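Local coordinates for protein particle-associated lyase (Acinetobacter bacteriophage AP22, PDB 4Y9V) that probably degrades the capsular polysaccharide of Acinetobacter baumannii, acting as the lyase tailspike of the phage and binding capsular saccharide, at residues A[85-93]-A[108-117]; A[223-231]-A[242-253]. All blocks are in the same frame, centred on the assembly; numbering follows the deposited sequence. Where two conformers were deposited one is given.

Interaction 1 of 2, residues A[85-93]-A[108-117]; sequences IVNSLIEFT and FGDTGGFYAS
L89–F92 and Y115–A116 belong to two neighbouring parallel strands of the sheet, 89-92 and 113-117, on adjacent coils near the N-terminal end of the beta-helical body. I90 N donates to G113 O (2.9 Å) and I90 O accepts from Y115 N. F92 repeats the pattern, its N bonding Y115 O at 2.8 Å and its O receiving S117 N. Before the ladder, the hydroxyl of T111 donates to N87 O (2.7 Å), meeting a lone pair in the carbonyl plane and tying the two corners together. On the buried face that carries I90, F92, F114 and A116, F92 presents its edge to F114 in a T-shaped stack, with ring centroids 5.4 Å apart and planes at 80°. CE1 of F92 sits over one face of F114, toward its rim; F108 CZ covers the opposite face, so the ring is held between two phenylalanines. The CG of F92 lies beside its own backbone N (chi1 -57°), which turns the ring toward F114. I90 runs alongside F114; I90 CB is 3.9 Å from F114 CD1. Helix 63-71 covers this face through L66, N67 and K70, while F114 packs on L216 of strand 215-220 and L229 of strand 229-232.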
# COMPACT_ATOMS: atom_id res chain seq x y z
N ILE A 85 43.16 -11.41 -1.95
CA ILE A 85 43.64 -10.06 -1.73
C ILE A 85 43.45 -9.23 -3.01
O ILE A 85 43.88 -9.66 -4.09
CB ILE A 85 45.11 -10.09 -1.32
CG1 ILE A 85 45.26 -10.78 0.03
CG2 ILE A 85 45.71 -8.71 -1.33
CD1 ILE A 85 46.71 -11.09 0.41
N VAL A 86 42.84 -8.04 -2.88
CA VAL A 86 42.68 -7.10 -3.97
C VAL A 86 43.03 -5.71 -3.42
O VAL A 86 42.18 -5.00 -2.89
CB VAL A 86 41.28 -7.10 -4.58
CG1 VAL A 86 41.21 -6.13 -5.75
CG2 VAL A 86 40.85 -8.50 -4.99
N ASN A 87 44.32 -5.31 -3.53
CA ASN A 87 44.73 -4.05 -2.95
C ASN A 87 44.45 -2.83 -3.80
O ASN A 87 44.51 -1.71 -3.30
CB ASN A 87 46.21 -4.12 -2.55
CG ASN A 87 46.42 -5.02 -1.32
OD1 ASN A 87 47.50 -5.62 -1.26
ND2 ASN A 87 45.50 -5.00 -0.42
N SER A 88 44.16 -3.01 -5.09
CA SER A 88 43.87 -1.90 -5.98
C SER A 88 42.37 -1.61 -6.07
O SER A 88 41.51 -2.47 -5.82
CB SER A 88 44.39 -2.22 -7.37
OG SER A 88 45.79 -2.33 -7.42
N LEU A 89 42.09 -0.39 -6.48
CA LEU A 89 40.77 0.03 -6.92
C LEU A 89 40.60 -0.45 -8.35
O LEU A 89 41.29 0.04 -9.25
CB LEU A 89 40.62 1.54 -6.78
CG LEU A 89 39.29 2.10 -7.30
CD1 LEU A 89 38.11 1.52 -6.52
CD2 LEU A 89 39.28 3.61 -7.20
N ILE A 90 39.72 -1.42 -8.57
CA ILE A 90 39.49 -2.03 -9.86
C ILE A 90 38.32 -1.23 -10.51
O ILE A 90 37.22 -1.23 -9.97
CB ILE A 90 39.16 -3.50 -9.78
CG1 ILE A 90 40.15 -4.25 -8.90
CG2 ILE A 90 39.05 -4.10 -11.18
CD1 ILE A 90 41.59 -4.22 -9.38
N GLU A 91 38.61 -0.60 -11.64
CA GLU A 91 37.68 0.30 -12.32
C GLU A 91 37.19 -0.38 -13.57
O GLU A 91 37.90 -0.51 -14.56
CB GLU A 91 38.32 1.67 -12.63
CG GLU A 91 38.73 2.41 -11.36
CD GLU A 91 39.30 3.79 -11.62
OE1 GLU A 91 38.61 4.56 -12.28
OE2 GLU A 91 40.41 4.17 -11.16
N PHE A 92 35.95 -0.87 -13.52
CA PHE A 92 35.30 -1.48 -14.66
C PHE A 92 34.61 -0.38 -15.46
O PHE A 92 33.77 0.34 -14.93
CB PHE A 92 34.27 -2.51 -14.22
CG PHE A 92 34.81 -3.63 -13.35
CD1 PHE A 92 34.93 -3.51 -11.96
CD2 PHE A 92 35.20 -4.84 -13.94
CE1 PHE A 92 35.43 -4.52 -11.22
CE2 PHE A 92 35.70 -5.86 -13.17
CZ PHE A 92 35.80 -5.71 -11.80
N THR A 93 34.94 -0.28 -16.74
CA THR A 93 34.35 0.70 -17.63
C THR A 93 33.72 0.08 -18.87
O THR A 93 33.27 0.81 -19.71
CB THR A 93 35.34 1.79 -18.03
OG1 THR A 93 36.48 1.15 -18.67
CG2 THR A 93 35.91 2.51 -16.84
N PHE A 108 39.81 -6.21 0.22
CA PHE A 108 40.33 -4.92 -0.23
C PHE A 108 41.24 -4.26 0.80
O PHE A 108 41.87 -3.23 0.48
CB PHE A 108 39.15 -3.98 -0.49
CG PHE A 108 38.23 -4.41 -1.62
CD1 PHE A 108 38.73 -4.85 -2.84
CD2 PHE A 108 36.85 -4.34 -1.46
CE1 PHE A 108 37.87 -5.21 -3.87
CE2 PHE A 108 36.01 -4.67 -2.48
CZ PHE A 108 36.50 -5.13 -3.69
N GLY A 109 41.33 -4.80 2.01
CA GLY A 109 42.23 -4.18 2.97
C GLY A 109 41.93 -2.72 3.13
O GLY A 109 40.78 -2.30 3.27
N ASP A 110 43.00 -1.91 3.21
CA ASP A 110 42.92 -0.48 3.39
C ASP A 110 42.76 0.31 2.08
O ASP A 110 42.40 1.48 2.15
CB ASP A 110 44.17 0.05 4.07
CG ASP A 110 44.31 -0.30 5.53
OD1 ASP A 110 43.35 -0.07 6.28
OD2 ASP A 110 45.44 -0.71 5.89
N THR A 111 43.05 -0.30 0.94
CA THR A 111 43.23 0.45 -0.28
C THR A 111 42.37 0.01 -1.46
O THR A 111 42.29 0.78 -2.45
CB THR A 111 44.70 0.42 -0.71
OG1 THR A 111 45.14 -0.94 -0.83
CG2 THR A 111 45.60 1.12 0.32
N GLY A 112 41.78 -1.17 -1.47
CA GLY A 112 41.11 -1.68 -2.66
C GLY A 112 39.62 -1.33 -2.71
O GLY A 112 39.02 -0.84 -1.75
N GLY A 113 39.02 -1.67 -3.85
CA GLY A 113 37.57 -1.59 -4.02
C GLY A 113 37.23 -1.93 -5.45
O GLY A 113 38.11 -2.10 -6.30
N PHE A 114 35.92 -2.02 -5.74
CA PHE A 114 35.42 -2.16 -7.09
C PHE A 114 34.60 -0.91 -7.44
O PHE A 114 33.77 -0.46 -6.65
CB PHE A 114 34.50 -3.39 -7.25
CG PHE A 114 35.16 -4.75 -7.31
CD1 PHE A 114 36.53 -4.95 -7.29
CD2 PHE A 114 34.35 -5.86 -7.40
CE1 PHE A 114 37.06 -6.22 -7.37
CE2 PHE A 114 34.88 -7.14 -7.51
CZ PHE A 114 36.26 -7.32 -7.47
N TYR A 115 34.78 -0.42 -8.66
CA TYR A 115 34.01 0.73 -9.13
C TYR A 115 33.60 0.43 -10.57
O TYR A 115 34.48 0.36 -11.44
CB TYR A 115 34.84 2.03 -9.06
CG TYR A 115 33.99 3.27 -9.03
CD1 TYR A 115 33.17 3.64 -10.09
CD2 TYR A 115 33.95 4.10 -7.89
CE1 TYR A 115 32.37 4.77 -10.05
CE2 TYR A 115 33.16 5.23 -7.85
CZ TYR A 115 32.36 5.56 -8.92
OH TYR A 115 31.55 6.66 -8.82
N ALA A 116 32.32 0.27 -10.83
CA ALA A 116 31.81 -0.03 -12.16
C ALA A 116 31.06 1.22 -12.65
O ALA A 116 30.19 1.69 -11.98
CB ALA A 116 30.86 -1.20 -12.10
N SER A 117 31.46 1.74 -13.82
CA SER A 117 30.89 2.98 -14.26
C SER A 117 30.66 3.02 -15.77
O SER A 117 31.56 2.73 -16.55
CB SER A 117 31.78 4.15 -13.90
OG SER A 117 31.20 5.41 -14.10
O HOH W 1 32.74 4.06 -18.65
O HOH W 2 32.39 3.45 -19.03

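Interaction 2 of 2, residues A[223-231]-A[242-253]; sequences NNPNVPLVI and FENKGGKFAGLR. With 49T (2-acetamido-2-deoxy-alpha-D-fucopyranose), chain B.
F249 meets P225 at the surface where capsular saccharide is bound. The carbonyl oxygen of P225 lies in the plane of the F249 ring, at its edge, 3.4 Å from CD2. One face of the ring receives the acetamido methyl of the bound N-acetyl-fucosamine in a CH-pi contact, the sugar C8 standing over the ring centre, 3.8 Å from F249 CD1; K248 CG covers the opposite face.

Behind the ring, K248 N donates to N224 O (2.9 Å, 164° at the hydrogen), joining the two loops. N224 is itself held in an Asx turn, its OD1 accepting from N226 N. A water modelled at two sites too close to be filled together accepts from F249 N at either; at one it also donates to N226 O and A250 O. Deeper in, P228 CD packs 3.2 Å from A250 O, and V227 crosses R253 at about a right angle, with CG2 over one face of the guanidinium. V230 runs beside the stem of the same arginine, whose NE is bonded to Q281, a residue of the glycan pocket.

The loops then settle into parallel strands: R253 N bonds L229 O, and I231 N bonds R253 O (3.0 Å each). On the other face of this pairing, L229 CD2 is 3.8 Å from L252 CD1. L252 CD1 also lies over the centre of the F242 ring, while L229 CB touches F242 CE1 at 3.6 Å, forming an apolar cluster inside the coil, next to the corner at G251.

G251 O is buried without a partner in the model, 3.3 Å from P228 CD, probably at a desolvation cost. F249's contact with the sugar is apolar: it probably reads the N-acetyl methyl by shape and CH-pi attraction, its ring held by K248 CG and P225 O.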
# COMPACT_ATOMS: atom_id res chain seq x y z
N ASN A 223 39.04 1.86 7.76
CA ASN A 223 39.80 2.99 7.29
C ASN A 223 39.84 3.09 5.77
O ASN A 223 40.35 4.09 5.24
CB ASN A 223 41.28 2.96 7.84
CG ASN A 223 41.25 3.15 9.33
OD1 ASN A 223 40.57 4.08 9.78
ND2 ASN A 223 41.92 2.29 10.05
N ASN A 224 39.32 2.11 5.05
CA ASN A 224 39.43 2.11 3.58
C ASN A 224 38.44 3.16 3.04
O ASN A 224 37.23 3.00 3.24
CB ASN A 224 39.10 0.73 3.07
CG ASN A 224 39.33 0.60 1.57
OD1 ASN A 224 39.12 1.56 0.81
ND2 ASN A 224 39.69 -0.59 1.12
N PRO A 225 38.90 4.20 2.35
CA PRO A 225 37.99 5.25 1.90
C PRO A 225 37.17 4.88 0.71
O PRO A 225 36.21 5.55 0.39
CB PRO A 225 38.95 6.39 1.56
CG PRO A 225 40.19 5.69 1.08
CD PRO A 225 40.31 4.49 1.97
N ASN A 226 37.45 3.75 0.07
CA ASN A 226 36.67 3.31 -1.08
C ASN A 226 35.42 2.61 -0.61
O ASN A 226 35.46 1.70 0.26
CB ASN A 226 37.48 2.35 -1.94
CG ASN A 226 38.70 2.97 -2.51
OD1 ASN A 226 39.83 2.65 -1.94
ND2 ASN A 226 38.59 3.81 -3.43
N VAL A 227 34.28 2.96 -1.18
CA VAL A 227 33.08 2.13 -1.03
C VAL A 227 33.38 0.78 -1.68
O VAL A 227 33.87 0.75 -2.82
CB VAL A 227 31.88 2.85 -1.66
CG1 VAL A 227 30.63 1.98 -1.58
CG2 VAL A 227 31.66 4.20 -0.96
N PRO A 228 33.12 -0.35 -1.01
CA PRO A 228 33.51 -1.62 -1.61
C PRO A 228 33.02 -1.87 -3.01
O PRO A 228 33.75 -2.39 -3.84
CB PRO A 228 32.94 -2.61 -0.55
CG PRO A 228 33.02 -1.87 0.75
CD PRO A 228 32.74 -0.47 0.40
N LEU A 229 31.75 -1.51 -3.29
CA LEU A 229 31.26 -1.50 -4.66
C LEU A 229 30.46 -0.21 -4.90
O LEU A 229 29.52 0.10 -4.15
CB LEU A 229 30.36 -2.67 -4.98
CG LEU A 229 29.72 -2.67 -6.38
CD1 LEU A 229 30.75 -2.73 -7.49
CD2 LEU A 229 28.71 -3.79 -6.49
N VAL A 230 30.81 0.48 -5.98
CA VAL A 230 29.99 1.54 -6.57
C VAL A 230 29.58 1.06 -7.97
O VAL A 230 30.43 0.61 -8.74
CB VAL A 230 30.71 2.88 -6.66
CG1 VAL A 230 29.73 3.96 -7.20
CG2 VAL A 230 31.31 3.28 -5.33
N ILE A 231 28.28 1.21 -8.29
CA ILE A 231 27.76 1.07 -9.65
C ILE A 231 27.26 2.46 -10.05
O ILE A 231 26.45 3.03 -9.33
CB ILE A 231 26.65 0.03 -9.74
CG1 ILE A 231 27.12 -1.34 -9.31
CG2 ILE A 231 26.04 0.03 -11.13
CD1 ILE A 231 26.03 -2.38 -9.19
N PHE A 242 24.82 -9.00 -2.78
CA PHE A 242 25.99 -8.25 -2.35
C PHE A 242 26.11 -8.23 -0.85
O PHE A 242 25.12 -8.03 -0.15
CB PHE A 242 25.85 -6.78 -2.85
CG PHE A 242 27.02 -5.92 -2.40
CD1 PHE A 242 28.21 -5.98 -3.10
CD2 PHE A 242 26.94 -5.14 -1.26
CE1 PHE A 242 29.30 -5.26 -2.66
CE2 PHE A 242 28.04 -4.42 -0.82
CZ PHE A 242 29.21 -4.48 -1.54
N GLU A 243 27.34 -8.39 -0.36
CA GLU A 243 27.62 -8.31 1.04
C GLU A 243 28.99 -7.68 1.25
O GLU A 243 29.96 -8.09 0.59
CB GLU A 243 27.66 -9.76 1.64
CG GLU A 243 28.15 -9.83 3.08
CD GLU A 243 27.97 -11.21 3.73
OE1 GLU A 243 27.22 -12.05 3.16
OE2 GLU A 243 28.58 -11.40 4.78
N ASN A 244 29.10 -6.73 2.18
CA ASN A 244 30.40 -6.19 2.57
C ASN A 244 30.57 -6.27 4.05
O ASN A 244 29.61 -6.18 4.82
CB ASN A 244 30.60 -4.73 2.09
CG ASN A 244 29.77 -3.76 2.90
OD1 ASN A 244 28.54 -3.74 2.76
ND2 ASN A 244 30.38 -3.03 3.81
N LYS A 245 31.83 -6.33 4.47
CA LYS A 245 32.31 -6.03 5.82
C LYS A 245 33.27 -4.87 5.70
O LYS A 245 34.18 -4.94 4.87
CB LYS A 245 33.02 -7.27 6.40
CG LYS A 245 33.79 -6.99 7.68
CD LYS A 245 34.36 -8.21 8.29
CE LYS A 245 34.98 -7.91 9.68
NZ LYS A 245 35.48 -9.23 10.17
N GLY A 246 33.13 -3.84 6.49
CA GLY A 246 34.08 -2.76 6.50
C GLY A 246 33.79 -1.69 5.46
O GLY A 246 32.72 -1.63 4.84
N GLY A 247 34.79 -0.81 5.30
CA GLY A 247 34.67 0.39 4.51
C GLY A 247 34.39 1.60 5.39
O GLY A 247 33.56 1.54 6.28
N LYS A 248 35.09 2.70 5.14
CA LYS A 248 34.95 3.87 6.00
C LYS A 248 33.59 4.57 5.85
O LYS A 248 33.02 4.98 6.84
CB LYS A 248 36.10 4.85 5.71
CG LYS A 248 36.05 6.09 6.58
CD LYS A 248 37.37 6.89 6.45
CE LYS A 248 37.35 8.13 7.33
NZ LYS A 248 38.68 8.79 7.25
N PHE A 249 33.14 4.73 4.59
CA PHE A 249 32.04 5.66 4.32
C PHE A 249 30.71 5.00 4.02
O PHE A 249 29.67 5.49 4.50
CB PHE A 249 32.40 6.59 3.19
CG PHE A 249 33.55 7.54 3.53
CD1 PHE A 249 33.38 8.50 4.51
CD2 PHE A 249 34.77 7.46 2.86
CE1 PHE A 249 34.41 9.37 4.83
CE2 PHE A 249 35.79 8.33 3.19
CZ PHE A 249 35.62 9.30 4.17
N ALA A 250 30.69 3.95 3.20
CA ALA A 250 29.45 3.29 2.81
C ALA A 250 29.79 1.89 2.32
O ALA A 250 30.89 1.65 1.84
CB ALA A 250 28.71 4.08 1.75
N GLY A 251 28.79 1.01 2.37
CA GLY A 251 28.99 -0.37 1.93
C GLY A 251 28.76 -0.58 0.44
O GLY A 251 29.59 -1.23 -0.26
N LEU A 252 27.66 -0.05 -0.07
CA LEU A 252 27.26 -0.16 -1.45
C LEU A 252 26.75 1.20 -1.89
O LEU A 252 25.94 1.80 -1.16
CB LEU A 252 26.14 -1.19 -1.58
CG LEU A 252 25.52 -1.36 -2.98
CD1 LEU A 252 26.52 -1.91 -3.97
CD2 LEU A 252 24.29 -2.29 -2.91
N ARG A 253 27.17 1.67 -3.06
CA ARG A 253 26.62 2.91 -3.61
C ARG A 253 26.12 2.65 -5.02
O ARG A 253 26.84 2.08 -5.86
CB ARG A 253 27.67 4.03 -3.63
CG ARG A 253 27.17 5.31 -4.26
CD ARG A 253 28.21 6.42 -4.28
NE ARG A 253 28.56 6.83 -2.93
CZ ARG A 253 29.77 7.10 -2.47
NH1 ARG A 253 30.83 7.00 -3.25
NH2 ARG A 253 29.92 7.44 -1.19
C1 49T B . 30.08 13.62 -0.59
C2 49T B . 31.60 13.49 -0.66
N2 49T B . 32.08 12.64 0.44
C7 49T B . 32.54 11.41 0.22
O7 49T B . 32.53 10.85 -0.85
C8 49T B . 33.09 10.71 1.47
O5 49T B . 29.61 14.58 -1.47
C5 49T B . 30.17 15.89 -1.32
C6 49T B . 29.45 16.82 -2.28
C4 49T B . 31.68 15.81 -1.55
O4 49T B . 31.91 15.36 -2.89
C3 49T B . 32.27 14.84 -0.56
O3 49T B . 33.68 14.66 -0.85
O HOH W 3 40.28 6.79 8.83
O HOH W 4 34.14 3.81 2.05
O HOH W 5 33.47 2.61 2.45

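Interactions 1 and 2, with centres about 10 Å apart, follow one another along the chain and share one mixed sheet, in which strands 113-125 and 229-232 run parallel as neighbours. Between these strands F114 N lies 2.9 Å from P228 O and A116 N 2.8 Å from V230 O, both probable hydrogen bonds. At the corner, N224 ND2 donates to G109 O and G112 O, so the residue whose carbonyl holds K248 also fastens the turn of interaction 1. Of the two contacts, interaction 2 meets the saccharide, through F249; the side chain of Y115 remains about 9 Å from the N-acetyl-fucosamine and packs against V230.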